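Local coordinates for protein beta-galactosidase (Trichoderma reesei, PDB 3OG2) that probably hydrolyses terminal non-reducing beta-D-galactose residues in beta-D-galactosides, as a family 35 glycoside hydrolase, at residues A[259-264]-A[272-277]; A[306-311]-A[317-322]; A[768-771]-A[775-778]; A[669-674]-A[741-746]. All coordinates share one frame; numbering follows the deposited sequence. Where two conformers were deposited one is given.

Interaction 1 (A[259-264]-A[272-277]); sequences TTWRQD and TPFSLV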
loop_
_atom_site.group_PDB
_atom_site.type_symbol
_atom_site.label_atom_id
_atom_site.label_comp_id
_atom_site.label_asym_id
_atom_site.label_seq_id
_atom_site.Cartn_x
_atom_site.Cartn_y
_atom_site.Cartn_z
ATOM N N THR A 259 4.063 12.211 21.644
ATOM C CA THR A 259 4.038 13.564 22.201
ATOM C C THR A 259 5.445 14.174 22.215
ATOM O O THR A 259 5.573 15.277 22.733
ATOM C CB THR A 259 3.520 13.551 23.653
ATOM O OG1 THR A 259 4.363 12.705 24.449
ATOM C CG2 THR A 259 2.091 13.004 23.698
ATOM N N THR A 260 6.461 13.504 21.665
ATOM C CA THR A 260 7.827 14.021 21.809
ATOM C C THR A 260 8.472 14.422 20.515
ATOM O O THR A 260 9.628 14.825 20.522
ATOM C CB THR A 260 8.743 12.958 22.473
ATOM O OG1 THR A 260 8.861 11.853 21.604
ATOM C CG2 THR A 260 8.126 12.434 23.782
ATOM N N TRP A 261 7.774 14.325 19.373
ATOM C CA TRP A 261 8.501 14.400 18.109
ATOM C C TRP A 261 8.986 15.808 17.764
ATOM O O TRP A 261 10.008 15.905 17.053
ATOM C CB TRP A 261 7.636 13.760 17.025
ATOM C CG TRP A 261 7.580 12.275 17.107
ATOM C CD1 TRP A 261 8.330 11.437 17.861
ATOM C CD2 TRP A 261 6.681 11.426 16.364
ATOM N NE1 TRP A 261 7.968 10.119 17.662
ATOM C CE2 TRP A 261 6.960 10.100 16.732
ATOM C CE3 TRP A 261 5.668 11.722 15.416
ATOM C CZ2 TRP A 261 6.276 8.993 16.195
ATOM C CZ3 TRP A 261 4.997 10.627 14.891
ATOM C CH2 TRP A 261 5.287 9.299 15.271
ATOM N N ARG A 262 8.274 16.859 18.169
ATOM C CA ARG A 262 8.816 18.202 17.882
ATOM C C ARG A 262 10.157 18.363 18.580
ATOM O O ARG A 262 11.156 18.797 18.010
ATOM C CB ARG A 262 7.791 19.247 18.338
ATOM C CG ARG A 262 8.381 20.649 18.365
ATOM C CD ARG A 262 8.752 21.139 16.956
ATOM N NE ARG A 262 9.236 22.539 17.112
ATOM C CZ ARG A 262 9.939 23.256 16.268
ATOM N NH1 ARG A 262 10.265 22.670 15.097
ATOM N NH2 ARG A 262 10.284 24.497 16.629
ATOM N N GLN A 263 10.213 18.044 19.877
ATOM C CA GLN A 263 11.485 18.169 20.620
ATOM C C GLN A 263 12.524 17.177 20.105
ATOM O O GLN A 263 13.710 17.548 19.996
ATOM C CB GLN A 263 11.278 17.922 22.121
ATOM C CG GLN A 263 12.564 18.299 22.882
ATOM C CD GLN A 263 12.973 19.767 22.680
ATOM O OE1 GLN A 263 12.158 20.673 22.874
ATOM N NE2 GLN A 263 14.249 20.026 22.312
ATOM N N ASP A 264 12.133 15.952 19.784
ATOM C CA ASP A 264 13.119 15.019 19.219
ATOM C C ASP A 264 13.694 15.606 17.929
ATOM O O ASP A 264 14.883 15.477 17.689
ATOM C CB ASP A 264 12.459 13.694 18.894
ATOM C CG ASP A 264 11.971 12.922 20.086
ATOM O OD1 ASP A 264 12.575 13.076 21.196
ATOM O OD2 ASP A 264 11.024 12.115 19.940
ATOM N N THR A 272 16.897 20.657 9.260
ATOM C CA THR A 272 16.176 20.073 8.116
ATOM C C THR A 272 14.712 19.915 8.462
ATOM O O THR A 272 14.316 19.959 9.638
ATOM C CB THR A 272 16.827 18.737 7.687
ATOM O OG1 THR A 272 16.857 17.803 8.781
ATOM C CG2 THR A 272 18.266 18.907 7.239
ATOM N N PRO A 273 13.858 19.764 7.462
ATOM C CA PRO A 273 12.420 19.741 7.766
ATOM C C PRO A 273 12.004 18.550 8.575
ATOM O O PRO A 273 12.474 17.444 8.335
ATOM C CB PRO A 273 11.820 19.658 6.348
ATOM C CG PRO A 273 12.852 20.186 5.414
ATOM C CD PRO A 273 14.169 19.729 6.020
ATOM N N PHE A 274 11.071 18.759 9.487
ATOM C CA PHE A 274 10.527 17.602 10.221
ATOM C C PHE A 274 9.793 16.677 9.248
ATOM O O PHE A 274 8.833 17.064 8.596
ATOM C CB PHE A 274 9.643 18.067 11.364
ATOM C CG PHE A 274 8.998 16.897 12.121
ATOM C CD1 PHE A 274 9.664 15.714 12.379
ATOM C CD2 PHE A 274 7.663 17.069 12.534
ATOM C CE1 PHE A 274 8.983 14.643 13.006
ATOM C CE2 PHE A 274 7.015 16.015 13.159
ATOM C CZ PHE A 274 7.675 14.814 13.401
ATOM N N SER A 275 10.326 15.446 9.157
ATOM C CA SER A 275 9.910 14.489 8.134
ATOM C C SER A 275 9.521 13.136 8.703
ATOM O O SER A 275 10.323 12.500 9.375
ATOM C CB SER A 275 11.090 14.266 7.183
ATOM O OG SER A 275 11.501 15.496 6.565
ATOM N N LEU A 276 8.283 12.740 8.428
ATOM C CA LEU A 276 7.773 11.430 8.782
ATOM C C LEU A 276 7.706 10.666 7.451
ATOM O O LEU A 276 6.774 10.819 6.667
ATOM C CB LEU A 276 6.395 11.487 9.451
ATOM C CG LEU A 276 6.443 12.129 10.841
ATOM C CD1 LEU A 276 5.016 12.346 11.359
ATOM C CD2 LEU A 276 7.255 11.262 11.808
ATOM N N VAL A 277 8.741 9.887 7.199
ATOM C CA VAL A 277 8.875 9.229 5.897
ATOM C C VAL A 277 7.937 8.042 5.799
ATOM O O VAL A 277 7.524 7.623 4.729
ATOM C CB VAL A 277 10.360 8.831 5.685
ATOM C CG1 VAL A 277 10.548 7.972 4.431
ATOM C CG2 VAL A 277 11.111 10.145 5.562
#

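Interaction 2 (A[306-311]-A[317-322]); sequences VFYKNN and TIFNIY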
loop_
_atom_site.group_PDB
_atom_site.type_symbol
_atom_site.label_atom_id
_atom_site.label_comp_id
_atom_site.label_asym_id
_atom_site.label_seq_id
_atom_site.Cartn_x
_atom_site.Cartn_y
_atom_site.Cartn_z
ATOM N N VAL A 306 -7.329 12.485 14.487
ATOM C CA VAL A 306 -6.565 12.746 15.730
ATOM C C VAL A 306 -5.075 12.618 15.509
ATOM O O VAL A 306 -4.282 13.506 15.883
ATOM C CB VAL A 306 -7.019 11.792 16.859
ATOM C CG1 VAL A 306 -6.181 12.011 18.123
ATOM C CG2 VAL A 306 -8.511 11.946 17.181
ATOM N N PHE A 307 -4.633 11.480 14.918
ATOM C CA PHE A 307 -3.188 11.288 14.831
ATOM C C PHE A 307 -2.510 12.129 13.751
ATOM O O PHE A 307 -1.362 12.561 13.933
ATOM C CB PHE A 307 -2.856 9.803 14.555
ATOM C CG PHE A 307 -2.982 8.920 15.784
ATOM C CD1 PHE A 307 -4.210 8.472 16.220
ATOM C CD2 PHE A 307 -1.779 8.544 16.450
ATOM C CE1 PHE A 307 -4.298 7.632 17.300
ATOM C CE2 PHE A 307 -1.883 7.710 17.576
ATOM C CZ PHE A 307 -3.123 7.260 17.985
ATOM N N TYR A 308 -3.159 12.369 12.618
ATOM C CA TYR A 308 -2.474 13.141 11.560
ATOM C C TYR A 308 -2.408 14.602 11.955
ATOM O O TYR A 308 -1.388 15.271 11.754
ATOM C CB TYR A 308 -3.095 12.971 10.192
ATOM C CG TYR A 308 -3.011 11.548 9.627
ATOM C CD1 TYR A 308 -2.429 10.502 10.324
ATOM C CD2 TYR A 308 -3.531 11.302 8.362
ATOM C CE1 TYR A 308 -2.366 9.231 9.774
ATOM C CE2 TYR A 308 -3.482 10.027 7.810
ATOM C CZ TYR A 308 -2.894 9.007 8.523
ATOM O OH TYR A 308 -2.849 7.748 7.971
ATOM N N LYS A 309 -3.479 15.142 12.555
ATOM C CA LYS A 309 -3.386 16.538 13.036
ATOM C C LYS A 309 -2.401 16.634 14.194
ATOM O O LYS A 309 -1.807 17.703 14.365
ATOM C CB LYS A 309 -4.780 17.033 13.443
ATOM C CG LYS A 309 -5.696 17.172 12.206
ATOM C CD LYS A 309 -7.115 17.580 12.577
ATOM C CE LYS A 309 -8.016 17.475 11.325
ATOM N NZ LYS A 309 -9.371 17.978 11.550
ATOM N N ASN A 310 -2.182 15.543 14.962
ATOM C CA ASN A 310 -1.135 15.607 15.979
ATOM C C ASN A 310 0.246 15.732 15.363
ATOM O O ASN A 310 1.171 16.259 16.013
ATOM C CB ASN A 310 -1.231 14.332 16.824
ATOM C CG ASN A 310 -0.273 14.341 17.976
ATOM O OD1 ASN A 310 -0.382 15.229 18.858
ATOM N ND2 ASN A 310 0.655 13.381 17.986
ATOM N N ASN A 311 0.473 15.259 14.138
ATOM C CA ASN A 311 1.736 15.456 13.467
ATOM C C ASN A 311 1.833 16.889 12.923
ATOM O O ASN A 311 2.927 17.462 12.913
ATOM C CB ASN A 311 1.889 14.438 12.307
ATOM C CG ASN A 311 2.010 13.026 12.865
ATOM O OD1 ASN A 311 2.478 12.809 13.983
ATOM N ND2 ASN A 311 1.565 12.038 12.069
ATOM N N THR A 317 6.480 18.688 7.818
ATOM C CA THR A 317 6.340 19.287 6.496
ATOM C C THR A 317 6.772 18.309 5.392
ATOM O O THR A 317 6.659 18.675 4.224
ATOM C CB THR A 317 7.090 20.592 6.345
ATOM O OG1 THR A 317 8.455 20.355 6.708
ATOM C CG2 THR A 317 6.492 21.693 7.269
ATOM N N ILE A 318 7.228 17.091 5.758
ATOM C CA ILE A 318 7.373 16.016 4.731
ATOM C C ILE A 318 6.669 14.841 5.416
ATOM O O ILE A 318 7.139 14.383 6.477
ATOM C CB ILE A 318 8.831 15.694 4.384
ATOM C CG1 ILE A 318 9.549 16.905 3.758
ATOM C CG2 ILE A 318 8.873 14.443 3.480
ATOM C CD1 ILE A 318 10.993 16.661 3.435
ATOM N N PHE A 319 5.532 14.413 4.863
ATOM C CA PHE A 319 4.629 13.510 5.596
ATOM C C PHE A 319 4.138 12.468 4.630
ATOM O O PHE A 319 3.380 12.809 3.698
ATOM C CB PHE A 319 3.489 14.390 6.142
ATOM C CG PHE A 319 2.489 13.691 7.067
ATOM C CD1 PHE A 319 2.759 12.540 7.794
ATOM C CD2 PHE A 319 1.255 14.306 7.195
ATOM C CE1 PHE A 319 1.813 12.001 8.674
ATOM C CE2 PHE A 319 0.301 13.751 8.055
ATOM C CZ PHE A 319 0.576 12.633 8.783
ATOM N N ASN A 320 4.514 11.192 4.811
ATOM C CA ASN A 320 4.133 10.132 3.890
ATOM C C ASN A 320 3.332 9.068 4.626
ATOM O O ASN A 320 3.731 8.626 5.701
ATOM C CB ASN A 320 5.378 9.511 3.272
ATOM C CG ASN A 320 5.051 8.328 2.362
ATOM O OD1 ASN A 320 4.300 8.470 1.381
ATOM N ND2 ASN A 320 5.572 7.154 2.654
ATOM N N ILE A 321 2.208 8.709 4.022
ATOM C CA ILE A 321 1.272 7.758 4.618
ATOM C C ILE A 321 1.480 6.365 4.065
ATOM O O ILE A 321 1.309 6.105 2.873
ATOM C CB ILE A 321 -0.189 8.210 4.337
ATOM C CG1 ILE A 321 -0.466 9.651 4.844
ATOM C CG2 ILE A 321 -1.203 7.201 4.915
ATOM C CD1 ILE A 321 -0.025 9.863 6.303
ATOM N N TYR A 322 1.938 5.437 4.959
ATOM C CA TYR A 322 2.284 4.057 4.578
ATOM C C TYR A 322 1.143 3.195 5.100
ATOM O O TYR A 322 1.050 3.104 6.348
ATOM C CB TYR A 322 3.644 3.690 5.215
ATOM C CG TYR A 322 4.111 2.330 4.734
ATOM C CD1 TYR A 322 3.524 1.131 5.138
ATOM C CD2 TYR A 322 5.175 2.207 3.824
ATOM C CE1 TYR A 322 3.942 -0.085 4.702
ATOM C CE2 TYR A 322 5.630 0.982 3.351
ATOM C CZ TYR A 322 5.004 -0.158 3.792
ATOM O OH TYR A 322 5.400 -1.382 3.307
#

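Interaction 3 (A[768-771]-A[775-778]); sequences DRLV and RYIL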
loop_
_atom_site.group_PDB
_atom_site.type_symbol
_atom_site.label_atom_id
_atom_site.label_comp_id
_atom_site.label_asym_id
_atom_site.label_seq_id
_atom_site.Cartn_x
_atom_site.Cartn_y
_atom_site.Cartn_z
ATOM N N ASP A 768 6.145 -48.565 7.936
ATOM C CA ASP A 768 5.960 -49.968 8.263
ATOM C C ASP A 768 5.757 -50.848 7.050
ATOM O O ASP A 768 5.479 -50.339 5.941
ATOM C CB ASP A 768 4.684 -50.065 9.125
ATOM C CG ASP A 768 4.637 -51.340 9.938
ATOM O OD1 ASP A 768 5.631 -52.078 10.129
ATOM O OD2 ASP A 768 3.519 -51.622 10.431
ATOM N N ARG A 769 5.876 -52.173 7.239
ATOM C CA ARG A 769 5.524 -53.155 6.237
ATOM C C ARG A 769 6.445 -53.037 5.021
ATOM O O ARG A 769 6.026 -53.227 3.862
ATOM C CB ARG A 769 4.056 -53.053 5.838
ATOM C CG ARG A 769 3.182 -53.327 7.079
ATOM C CD ARG A 769 1.688 -53.263 6.766
ATOM N NE ARG A 769 1.243 -51.876 6.523
ATOM C CZ ARG A 769 0.901 -51.458 5.319
ATOM N NH1 ARG A 769 0.946 -52.278 4.283
ATOM N NH2 ARG A 769 0.514 -50.225 5.153
ATOM N N LEU A 770 7.714 -52.747 5.301
ATOM C CA LEU A 770 8.723 -52.654 4.214
ATOM C C LEU A 770 9.344 -54.022 3.918
ATOM O O LEU A 770 9.497 -54.853 4.842
ATOM C CB LEU A 770 9.872 -51.701 4.609
ATOM C CG LEU A 770 9.422 -50.355 5.167
ATOM C CD1 LEU A 770 10.657 -49.566 5.607
ATOM C CD2 LEU A 770 8.623 -49.558 4.152
ATOM N N VAL A 771 9.728 -54.178 2.647
ATOM C CA VAL A 771 10.433 -55.382 2.212
ATOM C C VAL A 771 11.927 -55.150 2.389
ATOM O O VAL A 771 12.493 -54.260 1.714
ATOM C CB VAL A 771 10.095 -55.677 0.757
ATOM C CG1 VAL A 771 10.899 -56.906 0.265
ATOM C CG2 VAL A 771 8.584 -55.922 0.663
ATOM N N ARG A 775 14.343 -50.851 -2.404
ATOM C CA ARG A 775 14.460 -49.407 -2.418
ATOM C C ARG A 775 13.075 -48.768 -2.389
ATOM O O ARG A 775 12.130 -49.180 -3.068
ATOM C CB ARG A 775 15.164 -48.982 -3.708
ATOM C CG ARG A 775 15.402 -47.449 -3.691
ATOM C CD ARG A 775 16.409 -47.092 -4.770
ATOM N NE ARG A 775 17.765 -46.929 -4.247
ATOM C CZ ARG A 775 18.805 -46.570 -5.008
ATOM N NH1 ARG A 775 18.615 -46.348 -6.307
ATOM N NH2 ARG A 775 20.028 -46.427 -4.511
ATOM N N TYR A 776 12.972 -47.741 -1.576
ATOM C CA TYR A 776 11.791 -46.932 -1.412
ATOM C C TYR A 776 12.097 -45.462 -1.662
ATOM O O TYR A 776 13.254 -45.052 -1.506
ATOM C CB TYR A 776 11.273 -47.040 0.076
ATOM C CG TYR A 776 10.660 -48.410 0.271
ATOM C CD1 TYR A 776 11.479 -49.489 0.651
ATOM C CD2 TYR A 776 9.304 -48.626 0.088
ATOM C CE1 TYR A 776 10.926 -50.755 0.840
ATOM C CE2 TYR A 776 8.741 -49.889 0.248
ATOM C CZ TYR A 776 9.570 -50.946 0.626
ATOM O OH TYR A 776 9.055 -52.196 0.778
ATOM N N ILE A 777 11.076 -44.710 -2.030
ATOM C CA ILE A 777 11.283 -43.274 -2.269
ATOM C C ILE A 777 10.298 -42.467 -1.422
ATOM O O ILE A 777 9.082 -42.647 -1.583
ATOM C CB ILE A 777 11.131 -42.892 -3.770
ATOM C CG1 ILE A 777 12.097 -43.698 -4.615
ATOM C CG2 ILE A 777 11.341 -41.401 -3.919
ATOM C CD1 ILE A 777 11.992 -43.400 -6.120
ATOM N N LEU A 778 10.826 -41.620 -0.576
ATOM C CA LEU A 778 9.996 -40.664 0.156
ATOM C C LEU A 778 9.797 -39.446 -0.701
ATOM O O LEU A 778 10.745 -38.884 -1.221
ATOM C CB LEU A 778 10.733 -40.286 1.446
ATOM C CG LEU A 778 10.741 -41.353 2.501
ATOM C CD1 LEU A 778 11.848 -41.075 3.523
ATOM C CD2 LEU A 778 9.391 -41.446 3.221
HETATM O O HOH W 1 6.375 -52.487 1.091
#

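Interaction 4 (A[669-674]-A[741-746]); sequences PEIRSN and SVWLND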
loop_
_atom_site.group_PDB
_atom_site.type_symbol
_atom_site.label_atom_id
_atom_site.label_comp_id
_atom_site.label_asym_id
_atom_site.label_seq_id
_atom_site.Cartn_x
_atom_site.Cartn_y
_atom_site.Cartn_z
ATOM N N PRO A 669 2.202 -36.455 -9.710
ATOM C CA PRO A 669 2.551 -37.701 -10.401
ATOM C C PRO A 669 3.795 -38.363 -9.801
ATOM O O PRO A 669 4.046 -39.531 -10.043
ATOM C CB PRO A 669 2.878 -37.229 -11.808
ATOM C CG PRO A 669 3.350 -35.805 -11.653
ATOM C CD PRO A 669 2.411 -35.267 -10.598
ATOM N N GLU A 670 4.542 -37.596 -8.989
ATOM C CA GLU A 670 5.774 -38.080 -8.381
ATOM C C GLU A 670 5.536 -39.351 -7.586
ATOM O O GLU A 670 6.458 -40.165 -7.439
ATOM C CB GLU A 670 6.299 -37.042 -7.370
ATOM C CG GLU A 670 6.831 -35.787 -8.046
ATOM C CD GLU A 670 5.844 -34.715 -8.390
ATOM O OE1 GLU A 670 4.615 -34.942 -8.339
ATOM O OE2 GLU A 670 6.259 -33.567 -8.725
ATOM N N ILE A 671 4.342 -39.529 -6.997
ATOM C CA ILE A 671 4.169 -40.633 -6.078
ATOM C C ILE A 671 3.714 -41.893 -6.803
ATOM O O ILE A 671 3.579 -42.948 -6.158
ATOM C CB ILE A 671 3.156 -40.300 -4.940
ATOM C CG1 ILE A 671 1.771 -39.966 -5.470
ATOM C CG2 ILE A 671 3.710 -39.218 -4.029
ATOM C CD1 ILE A 671 0.693 -39.920 -4.402
ATOM N N ARG A 672 3.508 -41.834 -8.098
ATOM C CA ARG A 672 3.118 -43.018 -8.848
ATOM C C ARG A 672 4.337 -43.887 -9.156
ATOM O O ARG A 672 5.448 -43.415 -9.306
ATOM C CB ARG A 672 2.455 -42.589 -10.155
ATOM C CG ARG A 672 1.291 -41.625 -10.021
ATOM C CD ARG A 672 0.969 -41.131 -11.437
ATOM N NE ARG A 672 -0.438 -40.859 -11.649
ATOM C CZ ARG A 672 -0.906 -39.692 -12.077
ATOM N NH1 ARG A 672 -0.144 -38.633 -12.328
ATOM N NH2 ARG A 672 -2.218 -39.540 -12.238
ATOM N N SER A 673 4.157 -45.213 -9.212
ATOM C CA SER A 673 5.323 -46.094 -9.327
ATOM C C SER A 673 6.068 -45.893 -10.649
ATOM O O SER A 673 7.235 -46.215 -10.804
ATOM C CB SER A 673 4.946 -47.568 -9.194
ATOM O OG SER A 673 4.468 -47.987 -7.935
ATOM N N ASN A 674 5.361 -45.357 -11.652
ATOM C CA ASN A 674 6.089 -45.236 -12.928
ATOM C C ASN A 674 6.880 -43.965 -12.981
ATOM O O ASN A 674 7.518 -43.659 -13.996
ATOM C CB ASN A 674 5.021 -45.329 -14.043
ATOM C CG ASN A 674 4.014 -44.183 -13.970
ATOM O OD1 ASN A 674 4.072 -43.217 -13.199
ATOM N ND2 ASN A 674 3.008 -44.242 -14.867
ATOM N N SER A 741 3.724 -32.413 3.425
ATOM C CA SER A 741 3.071 -33.712 3.292
ATOM C C SER A 741 4.115 -34.741 2.843
ATOM O O SER A 741 5.039 -34.393 2.083
ATOM C CB SER A 741 1.968 -33.646 2.239
ATOM O OG SER A 741 0.937 -32.768 2.657
ATOM N N VAL A 742 3.930 -35.988 3.258
ATOM C CA VAL A 742 4.920 -37.066 3.034
ATOM C C VAL A 742 4.245 -38.319 2.481
ATOM O O VAL A 742 3.231 -38.755 3.051
ATOM C CB VAL A 742 5.629 -37.424 4.346
ATOM C CG1 VAL A 742 6.641 -38.562 4.166
ATOM C CG2 VAL A 742 6.289 -36.166 4.963
ATOM N N TRP A 743 4.802 -38.876 1.424
ATOM C CA TRP A 743 4.429 -40.190 0.895
ATOM C C TRP A 743 5.643 -41.086 0.883
ATOM O O TRP A 743 6.783 -40.620 0.673
ATOM C CB TRP A 743 3.958 -40.028 -0.563
ATOM C CG TRP A 743 2.585 -39.397 -0.654
ATOM C CD1 TRP A 743 1.412 -40.091 -0.803
ATOM C CD2 TRP A 743 2.253 -38.014 -0.619
ATOM N NE1 TRP A 743 0.374 -39.187 -0.855
ATOM C CE2 TRP A 743 0.841 -37.896 -0.744
ATOM C CE3 TRP A 743 3.015 -36.847 -0.497
ATOM C CZ2 TRP A 743 0.167 -36.670 -0.741
ATOM C CZ3 TRP A 743 2.335 -35.607 -0.497
ATOM C CH2 TRP A 743 0.937 -35.545 -0.617
ATOM N N LEU A 744 5.393 -42.357 1.055
ATOM C CA LEU A 744 6.374 -43.437 0.891
ATOM C C LEU A 744 5.931 -44.195 -0.349
ATOM O O LEU A 744 4.879 -44.850 -0.303
ATOM C CB LEU A 744 6.350 -44.328 2.130
ATOM C CG LEU A 744 7.256 -45.556 2.016
ATOM C CD1 LEU A 744 8.715 -45.138 2.075
ATOM C CD2 LEU A 744 6.891 -46.555 3.111
ATOM N N ASN A 745 6.681 -44.116 -1.461
ATOM C CA ASN A 745 6.185 -44.584 -2.746
ATOM C C ASN A 745 4.828 -43.921 -2.982
ATOM O O ASN A 745 4.738 -42.689 -2.918
ATOM C CB ASN A 745 6.132 -46.132 -2.789
ATOM C CG ASN A 745 7.531 -46.711 -2.779
ATOM O OD1 ASN A 745 8.575 -46.036 -2.827
ATOM N ND2 ASN A 745 7.559 -48.032 -2.748
ATOM N N ASP A 746 3.761 -44.714 -3.199
ATOM C CA ASP A 746 2.421 -44.101 -3.396
ATOM C C ASP A 746 1.585 -44.123 -2.129
ATOM O O ASP A 746 0.393 -43.757 -2.135
ATOM C CB ASP A 746 1.719 -44.839 -4.542
ATOM C CG ASP A 746 1.596 -46.337 -4.286
ATOM O OD1 ASP A 746 2.123 -46.935 -3.332
ATOM O OD2 ASP A 746 0.890 -46.970 -5.103
HETATM O O HOH W 2 1.450 -45.963 -8.321
#

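Interaction 1 (A[259-264]-A[272-277])
Next to Trp261, the residue that meets Phe274 and Leu276, Asp264 OD2 accepts a hydrogen bond of 2.7 Å from Thr260 OG1. The hydroxyl comes from above the carboxylate plane, 37° out of it. The same OD2 lies at the edge of the Trp261 indole, in its plane. Asp264 N also bonds Thr260 O, at 2.8 Å, in the first turn of the helix. Across the contact everything is apolar. Trp261 CB packs on Phe274 CZ at 3.8 Å. Further along the indole, Leu276 offers both methyls to the CE3-CZ3 side of the six-membered ring. Leu276 CD2 and CD1 each lie 3.9 Å from Trp261 CZ3. Leu276 CD2 makes an off-centre CH-pi contact, 4.3 Å from the centroid of the Trp261 six-membered ring. The two side chains cross at about a right angle. The CG of Phe274 is turned away from its own backbone N (chi1 177°), and this carries the end of the phenyl out to Trp261 CB. On the strand segment, Ser275 OG bonds Pro273 O at 2.8 Å. The contact ties helix 261-268 to strand 275-280 within a beta-alpha-beta unit that starts at strand 236-239. His237 of that first strand meets Trp261 edge-to-face. Asn311 of helix 301-313 touches both Trp261 and Leu276, and Phe319 of the neighbouring strand 318-321 packs on Leu276.

Interaction 2 (A[306-311]-A[317-322])
Tyr308 CG stands anti to its carbonyl carbon, while Phe319 CG is turned anti to the amide N of its strand residue (chi1 -174°). These settings send the two rings into the space between helix and strand, where they cross at about a right angle. They form a T-shaped pair, with the edge of Phe319 toward the face of Tyr308. The Tyr308 and Phe319 centroids are 5.5 Å apart and the planes stand at 82°. Phe319 CZ leads, 3.8 Å from Tyr308 CG. Ile321 fills the corner between the rings. Ile321 CD1 lies over the Tyr308 face, 4.0 Å from the Tyr308 centroid, and also over one face of Phe319, displaced toward the rim. Ile321 CG2 reaches Tyr308 OH at 3.5 Å. That hydroxyl is satisfied elsewhere, by a hydrogen bond with Gln280 O. On the other flank Asn311 ND2 approaches Phe319 CE1 to 3.4 Å. The amide is nearly perpendicular to the phenyl ring, and no hydrogen bond crosses between the segments. Leu362 and Gln365 of helix 357-370 also touch Tyr308. The helix and strand segments run nearly antiparallel, at 160°, with axes 11.1 Å apart. This is the return limb of a beta-alpha-beta crossover. Strand 275-280 leads by way of helix 301-313 to the parallel neighbouring strand 318-321. Such aromatic and aliphatic packing of an outer helix on the inner strands belongs to the TIM barrel of family 35 enzymes.

Interaction 3 (A[768-771]-A[775-778])
Leu770 and Val771 lie in a loop without regular structure, and Tyr776 lies near the start of a strand. Leu770 CA is 8.6 Å from Tyr776 CA, and the two segments share no backbone hydrogen bond. Arg769 has left-handed backbone angles (phi 65°, psi 37°), which bend the loop just before the contact. The Tyr776 side chain spans the distance. Tyr776 OH accepts a hydrogen bond from Val771 N at 2.8 Å, and this bond is almost straight, at 176°. A water also bonds Tyr776 OH, at 2.7 Å. That water donates to Arg769 O, 2.9 Å away, so the loop backbone is held at two points. Leu770 covers one face of the ring. Leu770 CD2 makes a CH-pi contact, 4.0 Å from the Tyr776 centroid and close to the ring normal. Leu744 of strand 740-744 touches both Leu770 and Tyr776. Val771 CB lies 3.6 Å from Tyr776 OH. A phenylalanine in place of Tyr776 would probably leave Val771 N without its acceptor and the water without one of its partners. A tyrosine hydroxyl bonded to the backbone of a nearby preceding loop residue matches a tyrosine corner, here with a five-residue spacing. Chemically, the tyrosine does two jobs: its ring extends the apolar interior to Leu770, while its hydroxyl satisfies a backbone N-H that has no strand partner in the facing segment.

Interaction 4 (A[669-674]-A[741-746])
Ile671 lies against Trp743 and the turn residue Asp746, and it has by far the most surface buried here. Both ends of its side chain rest on the same indole face. Ile671 CG2 sits 3.6 Å from Trp743 CG, near the stem of the ring system. Ile671 CD1 reaches further out, 3.9 Å from the centroid of the Trp743 five-membered ring, as a CH-pi contact. The first torsion of Ile671 (chi1 60°) places CG1 between the backbone N and the carbonyl carbon, a crowded position that lets both branches lie on the indole. Replacing Trp743 by an alanine would probably open a gap beneath Ile671 and leave its CG2 and CD1 without their support. Phe748, Val781 and Leu668 also pack on this tryptophan. Asp746 closes the contact at the turn. Asp746 CB comes to 3.1 Å from Ile671 O, a tight approach without a hydrogen bond. Ile671 CB also lies 3.5 Å from Asn745 O. Asn745 OD1 is bonded to Ile777 N of the adjacent strand. Ile671 ends a short 3-10 segment in which Arg672 N bonds Pro669 O at 3.1 Å. The backbone angles of Asn745 and Asp746 are those of a type II' turn. That turn joins strands 740-744 and 747-752, an antiparallel beta hairpin at one edge of a five-stranded sheet in an all-beta domain, and the loop 669-674 packs across its end.

The four contacts form two pairs far apart in the chain. Interactions 1 and 2 have centres 10 Å apart and share the barrel sheet: Leu276 N bonds Ile318 O at 2.8 Å, and Leu276 CD1 packs on Asn311 CG. Both lie near the galactose site. The side chain of Glu278, a galactose-binding residue, is about 7 Å from that of Leu276 and about 8 Å from that of Ile321. Interactions 3 and 4 have centres 11 Å apart, in a second sheet, where Asn745 N bonds Ile777 O at 2.8 Å. They lie away from the annotated sites. Even the nearest atoms of interactions 2 and 4 are about 31 Å apart.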